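Local coordinates for periplasmic beta-glucosidase (Pseudomonas aeruginosa, PDB 6R5N), which probably hydrolyses terminal, non-reducing beta-D-glucosyl residues, releasing beta-D-glucose, as a periplasmic enzyme of glycosyl hydrolase family 3, at residues S124-I129 with V175-L180. Numbering follows the deposited sequence. Where two conformers were deposited one is given.
Sequences SPMVDI and VKHFAL. With NOJ (1-deoxynojirimycin), chain D.
Asp128 holds His177 through both carboxylate oxygens. OD2 takes the imidazole N-H, ND1 to OD2 2.7 Å, by its syn lone pair and almost in the ring plane, while OD1 accepts the backbone N of His177 at 2.8 Å. Carboxylate and ring lie 28° apart, nearly coplanar, and the bonds at ND1 and NE2 limit the imidazole's rotation; NE2 meets O3 of the sugar mimic 1-deoxynojirimycin at 2.8 Å. A short acid suits this place because its two oxygens can serve ring and main chain together; OD1 also hydrogen-bonds to Tyr208 OH. CG of Lys176 lies over one face of the ring. Beyond it the lysine runs extended past CB of Met126, an apolar neighbour for its methylenes, and NZ reaches O3 (2.9 Å) and O4 of the ligand, a salt bridge with Asp79 and a hydrogen bond to the carbonyl of Phe123. In the TIM-barrel-like N-terminal domain, 124-129 is the loop leaving strand 121-122, and 175-180 takes in the end of the neighbouring parallel strand 172-178; the cis peptide between Lys176 and His177 probably helps to turn both side chains to the sugar. A single beta bridge joins the backbones: Lys176 N to Pro125 O, 3.0 Å, and Val127 N to Lys176 O, 2.9 Å. Away from the ligand the side chains that meet are apolar, their packing uneven. Branched Val127 and Val175 press CG2 on CG2 at a tight 3.5 Å, against helix 206-213, whereas Pro125's compact ring rests more loosely, its CG 4.1 Å from the same Val175 methyl.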
loop_
_atom_site.group_PDB
_atom_site.type_symbol
_atom_site.label_atom_id
_atom_site.label_comp_id
_atom_site.label_asym_id
_atom_site.label_seq_id
_atom_site.Cartn_x
_atom_site.Cartn_y
_atom_site.Cartn_z
ATOM N N SER A 124 -2.550 26.771 -5.265
ATOM C CA SER A 124 -1.271 26.225 -5.787
ATOM C C SER A 124 -0.119 26.824 -4.978
ATOM O O SER A 124 -0.281 27.882 -4.354
ATOM C CB SER A 124 -1.169 26.518 -7.278
ATOM O OG SER A 124 0.037 26.034 -7.859
ATOM N N PRO A 125 1.074 26.189 -4.917
ATOM C CA PRO A 125 1.345 24.883 -5.524
ATOM C C PRO A 125 0.746 23.694 -4.759
ATOM O O PRO A 125 0.523 23.754 -3.553
ATOM C CB PRO A 125 2.867 24.808 -5.472
ATOM C CG PRO A 125 3.191 25.529 -4.164
ATOM C CD PRO A 125 2.225 26.688 -4.150
ATOM N N MET A 126 0.432 22.640 -5.503
ATOM C CA MET A 126 0.158 21.300 -4.950
ATOM C C MET A 126 1.518 20.641 -4.715
ATOM O O MET A 126 2.297 20.512 -5.669
ATOM C CB MET A 126 -0.714 20.496 -5.921
ATOM C CG MET A 126 -1.197 19.172 -5.353
ATOM S SD MET A 126 0.070 17.890 -5.545
ATOM C CE MET A 126 -0.943 16.411 -5.585
ATOM N N VAL A 127 1.820 20.253 -3.479
ATOM C CA VAL A 127 3.199 19.817 -3.115
ATOM C C VAL A 127 3.129 18.471 -2.392
ATOM O O VAL A 127 4.054 18.142 -1.620
ATOM C CB VAL A 127 3.931 20.924 -2.314
ATOM C CG1 VAL A 127 3.994 22.226 -3.085
ATOM C CG2 VAL A 127 3.320 21.193 -0.966
ATOM N N ASP A 128 2.063 17.706 -2.630
ATOM C CA ASP A 128 1.852 16.401 -1.947
ATOM C C ASP A 128 2.872 15.401 -2.507
ATOM O O ASP A 128 3.005 15.289 -3.745
ATOM C CB ASP A 128 0.402 15.928 -2.070
ATOM C CG ASP A 128 -0.636 16.975 -1.671
ATOM O OD1 ASP A 128 -0.471 17.617 -0.591
ATOM O OD2 ASP A 128 -1.602 17.151 -2.445
ATOM N N ILE A 129 3.588 14.708 -1.621
ATOM C CA ILE A 129 4.512 13.601 -2.020
ATOM C C ILE A 129 3.677 12.418 -2.505
ATOM O O ILE A 129 2.673 12.070 -1.837
ATOM C CB ILE A 129 5.435 13.216 -0.852
ATOM C CG1 ILE A 129 6.404 14.355 -0.554
ATOM C CG2 ILE A 129 6.155 11.902 -1.110
ATOM C CD1 ILE A 129 7.445 14.600 -1.620
ATOM N N VAL A 175 -0.786 27.021 -0.653
ATOM C CA VAL A 175 -0.126 25.702 -0.820
ATOM C C VAL A 175 -1.119 24.611 -0.372
ATOM O O VAL A 175 -1.859 24.828 0.611
ATOM C CB VAL A 175 1.216 25.662 -0.080
ATOM C CG1 VAL A 175 1.041 25.869 1.420
ATOM C CG2 VAL A 175 1.964 24.360 -0.376
ATOM N N LYS A 176 -1.167 23.490 -1.091
ATOM C CA LYS A 176 -2.134 22.404 -0.829
ATOM C C LYS A 176 -1.387 21.092 -1.039
ATOM O O LYS A 176 -0.318 21.097 -1.643
ATOM C CB LYS A 176 -3.365 22.596 -1.727
ATOM C CG LYS A 176 -3.135 22.386 -3.217
ATOM C CD LYS A 176 -4.320 22.807 -4.049
ATOM C CE LYS A 176 -4.277 22.349 -5.494
ATOM N NZ LYS A 176 -5.435 22.923 -6.239
ATOM N N HIS A 177 -1.925 19.970 -0.541
ATOM C CA HIS A 177 -3.080 19.893 0.327
ATOM C C HIS A 177 -2.597 19.450 1.700
ATOM O O HIS A 177 -2.078 18.318 1.803
ATOM C CB HIS A 177 -4.091 18.895 -0.202
ATOM C CG HIS A 177 -4.546 19.127 -1.595
ATOM N ND1 HIS A 177 -3.815 18.683 -2.665
ATOM C CD2 HIS A 177 -5.659 19.735 -2.073
ATOM C CE1 HIS A 177 -4.492 18.973 -3.773
ATOM N NE2 HIS A 177 -5.617 19.650 -3.437
ATOM N N PHE A 178 -2.688 20.326 2.694
ATOM C CA PHE A 178 -2.042 20.117 4.023
ATOM C C PHE A 178 -2.939 19.187 4.845
ATOM O O PHE A 178 -3.998 19.617 5.272
ATOM C CB PHE A 178 -1.811 21.482 4.663
ATOM C CG PHE A 178 -1.025 21.460 5.943
ATOM C CD1 PHE A 178 0.280 21.004 5.964
ATOM C CD2 PHE A 178 -1.574 21.939 7.116
ATOM C CE1 PHE A 178 1.026 21.036 7.135
ATOM C CE2 PHE A 178 -0.821 21.979 8.279
ATOM C CZ PHE A 178 0.463 21.495 8.291
ATOM N N ALA A 179 -2.600 17.898 5.013
ATOM C CA ALA A 179 -1.330 17.274 4.661
ATOM C C ALA A 179 -1.534 15.800 4.299
ATOM O O ALA A 179 -2.515 15.214 4.751
ATOM C CB ALA A 179 -0.381 17.373 5.833
ATOM N N LEU A 180 -0.563 15.231 3.590
ATOM C CA LEU A 180 -0.343 13.763 3.374
ATOM C C LEU A 180 -1.359 13.188 2.376
ATOM O O LEU A 180 -1.475 11.944 2.301
ATOM C CB LEU A 180 -0.466 13.006 4.697
ATOM C CG LEU A 180 0.300 13.566 5.898
ATOM C CD1 LEU A 180 0.294 12.549 7.033
ATOM C CD2 LEU A 180 1.727 13.950 5.537
HETATM C C1 NOJ D . -10.991 20.380 -4.835
HETATM C C2 NOJ D . -9.492 20.096 -4.825
HETATM O O2 NOJ D . -9.288 19.063 -3.905
HETATM C C3 NOJ D . -8.558 21.312 -4.703
HETATM O O3 NOJ D . -7.306 20.937 -5.266
HETATM C C4 NOJ D . -9.191 22.599 -5.317
HETATM O O4 NOJ D . -8.322 23.684 -5.054
HETATM C C5 NOJ D . -10.605 22.891 -4.768
HETATM N N5 NOJ D . -11.507 21.731 -4.843
HETATM C C6 NOJ D . -11.343 24.044 -5.491
HETATM O O6 NOJ D . -11.293 23.991 -6.912
#